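Long-range contact in glutamate racemase (Francisella tularensis subsp. tularensis, PDB 3OUT), which belongs to the Asp/Glu/hydantoin racemase family and holds D-glutamic acid in a pocket of its two-domain alpha/beta fold: residues G16-S28 against F245-M257. Numbering follows the deposited sequence. Where two conformers were deposited one is given.
Sequences GIGGLTIVKNLMS and FRSVGEMFLQTEM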
loop_
_atom_site.group_PDB
_atom_site.type_symbol
_atom_site.label_atom_id
_atom_site.label_comp_id
_atom_site.label_asym_id
_atom_site.label_seq_id
_atom_site.Cartn_x
_atom_site.Cartn_y
_atom_site.Cartn_z
ATOM N N GLY B 16 8.429 5.475 -11.433
ATOM C CA GLY B 16 8.542 4.278 -12.241
ATOM C C GLY B 16 8.783 4.580 -13.704
ATOM O O GLY B 16 8.302 5.579 -14.232
ATOM N N ILE B 17 9.509 3.643 -14.339
ATOM C CA ILE B 17 9.723 3.593 -15.789
ATOM C C ILE B 17 10.646 4.653 -16.429
ATOM O O ILE B 17 11.645 4.292 -17.108
ATOM C CB ILE B 17 8.390 3.582 -16.614
ATOM C CG1 ILE B 17 7.558 2.351 -16.246
ATOM C CG2 ILE B 17 8.689 3.619 -18.126
ATOM C CD1 ILE B 17 6.252 2.240 -16.907
ATOM N N GLY B 18 10.360 5.946 -16.235
ATOM C CA GLY B 18 11.211 6.967 -16.891
ATOM C C GLY B 18 12.567 7.206 -16.258
ATOM O O GLY B 18 13.520 7.681 -16.894
ATOM N N GLY B 19 12.681 6.924 -14.974
ATOM C CA GLY B 19 13.959 7.057 -14.250
ATOM C C GLY B 19 15.035 6.089 -14.685
ATOM O O GLY B 19 16.169 6.200 -14.227
ATOM N N LEU B 20 14.681 5.098 -15.508
ATOM C CA LEU B 20 15.644 4.126 -16.028
ATOM C C LEU B 20 16.710 4.839 -16.886
ATOM O O LEU B 20 17.817 4.329 -17.030
ATOM C CB LEU B 20 14.948 3.002 -16.812
ATOM C CG LEU B 20 14.176 2.058 -15.894
ATOM C CD1 LEU B 20 13.164 1.242 -16.645
ATOM C CD2 LEU B 20 15.225 1.147 -15.140
ATOM N N THR B 21 16.378 5.997 -17.445
ATOM C CA THR B 21 17.375 6.763 -18.169
ATOM C C THR B 21 18.575 7.145 -17.297
ATOM O O THR B 21 19.706 7.179 -17.805
ATOM C CB THR B 21 16.788 8.004 -18.815
ATOM O OG1 THR B 21 15.894 7.603 -19.867
ATOM C CG2 THR B 21 17.910 8.881 -19.354
ATOM N N ILE B 22 18.348 7.412 -16.003
ATOM C CA ILE B 22 19.448 7.758 -15.063
ATOM C C ILE B 22 20.373 6.556 -14.909
ATOM O O ILE B 22 21.597 6.706 -14.771
ATOM C CB ILE B 22 18.927 8.189 -13.667
ATOM C CG1 ILE B 22 18.253 9.560 -13.770
ATOM C CG2 ILE B 22 20.048 8.186 -12.601
ATOM C CD1 ILE B 22 19.189 10.728 -13.671
ATOM N N VAL B 23 19.811 5.344 -14.912
ATOM C CA VAL B 23 20.636 4.150 -14.847
ATOM C C VAL B 23 21.575 4.085 -16.069
ATOM O O VAL B 23 22.782 3.853 -15.942
ATOM C CB VAL B 23 19.754 2.878 -14.723
ATOM C CG1 VAL B 23 20.638 1.631 -14.698
ATOM C CG2 VAL B 23 18.946 2.965 -13.430
ATOM N N LYS B 24 21.003 4.318 -17.245
ATOM C CA LYS B 24 21.736 4.381 -18.497
ATOM C C LYS B 24 22.889 5.423 -18.382
ATOM O O LYS B 24 24.058 5.148 -18.722
ATOM C CB LYS B 24 20.775 4.693 -19.646
ATOM C CG LYS B 24 21.439 4.923 -21.019
ATOM C CD LYS B 24 20.487 5.622 -22.000
ATOM C CE LYS B 24 20.384 7.151 -21.750
ATOM N NZ LYS B 24 19.436 7.885 -22.679
ATOM N N ASN B 25 22.550 6.595 -17.880
ATOM C CA ASN B 25 23.517 7.670 -17.794
ATOM C C ASN B 25 24.651 7.273 -16.860
ATOM O O ASN B 25 25.759 7.468 -17.114
ATOM C CB ASN B 25 22.868 8.968 -17.301
ATOM C CG ASN B 25 21.921 9.603 -18.317
ATOM O OD1 ASN B 25 22.094 9.501 -19.486
ATOM N ND2 ASN B 25 20.984 10.297 -17.829
ATOM N N LEU B 26 24.281 6.710 -15.726
ATOM C CA LEU B 26 25.275 6.296 -14.742
ATOM C C LEU B 26 26.201 5.242 -15.297
ATOM O O LEU B 26 27.350 5.260 -15.035
ATOM C CB LEU B 26 24.652 5.813 -13.405
ATOM C CG LEU B 26 23.918 6.856 -12.570
ATOM C CD1 LEU B 26 23.199 6.194 -11.406
ATOM C CD2 LEU B 26 24.817 7.966 -12.051
HETATM N N MSE B 27 25.641 4.317 -16.067
HETATM C CA MSE B 27 26.416 3.232 -16.653
HETATM C C MSE B 27 27.417 3.761 -17.671
HETATM O O MSE B 27 28.373 3.074 -18.028
HETATM C CB MSE B 27 25.490 2.206 -17.310
HETATM C CG MSE B 27 24.782 1.289 -16.327
HETATM SE SE MSE B 27 23.506 0.096 -17.194
HETATM C CE MSE B 27 22.387 1.434 -18.066
ATOM N N SER B 28 27.195 4.985 -18.137
ATOM C CA SER B 28 28.091 5.590 -19.114
ATOM C C SER B 28 29.225 6.410 -18.514
ATOM O O SER B 28 30.177 6.625 -19.183
ATOM C CB SER B 28 27.320 6.453 -20.119
ATOM O OG SER B 28 27.029 7.707 -19.596
ATOM N N PHE B 245 5.783 -3.876 -18.956
ATOM C CA PHE B 245 6.894 -3.243 -18.245
ATOM C C PHE B 245 8.269 -3.437 -18.894
ATOM O O PHE B 245 9.056 -2.491 -19.045
ATOM C CB PHE B 245 6.907 -3.646 -16.770
ATOM C CG PHE B 245 8.076 -3.067 -16.013
ATOM C CD1 PHE B 245 8.182 -1.701 -15.837
ATOM C CD2 PHE B 245 9.090 -3.872 -15.563
ATOM C CE1 PHE B 245 9.250 -1.124 -15.157
ATOM C CE2 PHE B 245 10.162 -3.320 -14.884
ATOM C CZ PHE B 245 10.251 -1.916 -14.699
ATOM N N ARG B 246 8.567 -4.681 -19.241
ATOM C CA ARG B 246 9.841 -5.005 -19.865
ATOM C C ARG B 246 10.079 -4.118 -21.049
ATOM O O ARG B 246 11.117 -3.444 -21.135
ATOM C CB ARG B 246 9.853 -6.475 -20.282
ATOM C CG ARG B 246 11.243 -7.064 -20.484
ATOM C CD ARG B 246 11.958 -6.632 -21.756
ATOM N NE ARG B 246 11.179 -6.828 -22.988
ATOM C CZ ARG B 246 11.435 -6.244 -24.166
ATOM N NH1 ARG B 246 12.457 -5.386 -24.309
ATOM N NH2 ARG B 246 10.638 -6.495 -25.217
ATOM N N SER B 247 9.120 -4.078 -21.954
ATOM C CA SER B 247 9.313 -3.347 -23.200
ATOM C C SER B 247 9.371 -1.830 -23.005
ATOM O O SER B 247 10.212 -1.175 -23.586
ATOM C CB SER B 247 8.256 -3.756 -24.220
ATOM O OG SER B 247 6.972 -3.323 -23.842
ATOM N N VAL B 248 8.486 -1.275 -22.183
ATOM C CA VAL B 248 8.473 0.186 -22.017
ATOM C C VAL B 248 9.696 0.608 -21.182
ATOM O O VAL B 248 10.350 1.611 -21.505
ATOM C CB VAL B 248 7.124 0.701 -21.481
ATOM C CG1 VAL B 248 7.153 2.225 -21.291
ATOM C CG2 VAL B 248 5.991 0.313 -22.396
ATOM N N GLY B 249 10.047 -0.147 -20.144
ATOM C CA GLY B 249 11.211 0.216 -19.338
ATOM C C GLY B 249 12.498 0.194 -20.136
ATOM O O GLY B 249 13.328 1.066 -20.013
ATOM N N GLU B 250 12.671 -0.849 -20.951
ATOM C CA GLU B 250 13.904 -1.020 -21.707
ATOM C C GLU B 250 13.992 -0.025 -22.853
ATOM O O GLU B 250 15.100 0.264 -23.298
ATOM C CB GLU B 250 14.093 -2.476 -22.141
ATOM C CG GLU B 250 14.350 -3.359 -20.929
ATOM C CD GLU B 250 14.610 -4.823 -21.277
ATOM O OE1 GLU B 250 14.586 -5.213 -22.473
ATOM O OE2 GLU B 250 14.821 -5.586 -20.322
HETATM N N MSE B 251 12.859 0.552 -23.262
HETATM C CA MSE B 251 12.862 1.730 -24.194
HETATM C C MSE B 251 13.647 2.901 -23.576
HETATM O O MSE B 251 14.411 3.558 -24.273
HETATM C CB MSE B 251 11.442 2.151 -24.584
HETATM C CG MSE B 251 11.355 3.290 -25.578
HETATM SE SE MSE B 251 9.555 3.922 -25.951
HETATM C CE MSE B 251 9.012 4.731 -24.228
ATOM N N PHE B 252 13.525 3.093 -22.259
ATOM C CA PHE B 252 14.253 4.144 -21.547
ATOM C C PHE B 252 15.649 3.712 -21.204
ATOM O O PHE B 252 16.567 4.526 -21.273
ATOM C CB PHE B 252 13.518 4.549 -20.254
ATOM C CG PHE B 252 12.311 5.406 -20.507
ATOM C CD1 PHE B 252 11.071 4.847 -20.649
ATOM C CD2 PHE B 252 12.432 6.774 -20.650
ATOM C CE1 PHE B 252 9.952 5.602 -20.884
ATOM C CE2 PHE B 252 11.293 7.555 -20.895
ATOM C CZ PHE B 252 10.063 6.962 -21.026
ATOM N N LEU B 253 15.812 2.458 -20.790
ATOM C CA LEU B 253 17.127 1.978 -20.297
ATOM C C LEU B 253 18.092 1.783 -21.457
ATOM O O LEU B 253 19.276 2.015 -21.325
ATOM C CB LEU B 253 16.974 0.656 -19.540
ATOM C CG LEU B 253 18.265 0.052 -18.950
ATOM C CD1 LEU B 253 18.938 1.020 -17.973
ATOM C CD2 LEU B 253 17.919 -1.245 -18.253
ATOM N N GLN B 254 17.587 1.335 -22.599
ATOM C CA GLN B 254 18.423 1.116 -23.801
ATOM C C GLN B 254 19.350 -0.098 -23.692
ATOM O O GLN B 254 20.316 -0.248 -24.467
ATOM C CB GLN B 254 19.189 2.392 -24.207
ATOM C CG GLN B 254 18.247 3.572 -24.497
ATOM C CD GLN B 254 18.890 4.718 -25.261
ATOM O OE1 GLN B 254 20.059 4.660 -25.635
ATOM N NE2 GLN B 254 18.134 5.779 -25.466
ATOM N N THR B 255 19.036 -0.976 -22.737
ATOM C CA THR B 255 19.721 -2.238 -22.551
ATOM C C THR B 255 18.805 -3.137 -21.697
ATOM O O THR B 255 17.811 -2.658 -21.149
ATOM C CB THR B 255 21.104 -2.038 -21.888
ATOM O OG1 THR B 255 21.936 -3.170 -22.148
ATOM C CG2 THR B 255 20.982 -1.836 -20.384
ATOM N N GLU B 256 19.128 -4.424 -21.588
ATOM C CA GLU B 256 18.265 -5.369 -20.827
ATOM C C GLU B 256 18.297 -5.136 -19.328
ATOM O O GLU B 256 19.394 -5.011 -18.721
ATOM C CB GLU B 256 18.617 -6.847 -21.091
ATOM C CG GLU B 256 17.766 -7.800 -20.198
ATOM C CD GLU B 256 17.963 -9.281 -20.465
ATOM O OE1 GLU B 256 17.177 -10.070 -19.885
ATOM O OE2 GLU B 256 18.897 -9.649 -21.208
HETATM N N MSE B 257 17.113 -5.153 -18.701
HETATM C CA MSE B 257 16.982 -5.228 -17.239
HETATM C C MSE B 257 17.127 -6.687 -16.830
HETATM O O MSE B 257 16.147 -7.358 -16.509
HETATM C CB MSE B 257 15.636 -4.744 -16.755
HETATM C CG MSE B 257 15.387 -3.288 -16.902
HETATM SE SE MSE B 257 13.606 -2.795 -16.136
HETATM C CE MSE B 257 12.431 -3.650 -17.473
HETATM O O HOH W 1 16.833 6.888 -22.629
#
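Helix 20-28 and helix 245-253 run roughly the same way, their axes inclined at 41° and 8.2 Å apart at closest; the CA atoms come nearest at Leu20 and Leu253 and, in the turn just before the first helix, at Ile17 and Gly249. Both helices pack on the parallel sheet of an alpha/beta domain: Leu20 and Leu253 reach Phe236 of strand 234-238, while Val23 rests on Val12 of strand 10-14. Gly249 suits the close approach because, with no side chain, it lets Leu20 CD1 come within 3.5 Å of its CA. Leu253 acts as a knob in a hole made by Leu20, Val23, Lys24 and Met27. Its CG lies anti to the backbone N (chi1 -179°), which carries CD1 across the interface towards Val23 CG1 at 3.7 Å. The selenomethionine Met27 crosses Leu253 at about a right angle and sets its CE against the same CD1.

The turn that leads from the ligand pocket into helix 20-28 meets the ring of Phe252, the neighbour of Leu253. Gly18 CA lies over the centre of one face, 4.0 Å from the centroid, in a CH-pi contact, and Gly16 nearby touches the bound D-glutamic acid. Ile17, a branched residue, serves two aromatic neighbours: CG2, anti to its own nitrogen, packs 3.6 Å from Phe252 CE1, whereas CG1 meets Phe245 at the ring edge. His188 of the pocket also meets the Phe252 ring.

Polar groups gather at the margin, where helix 245-253 ends and Gln254 takes positive phi. Lys24 suits this border: its aliphatic chain lies along Leu253 O and Gln254 while its ammonium reaches a water. That water donates to Phe252 O at 2.7 Å, accepts from Lys24 NZ at 2.8 Å and hydrogen-bonds Thr21 OG1 at 3.0 Å.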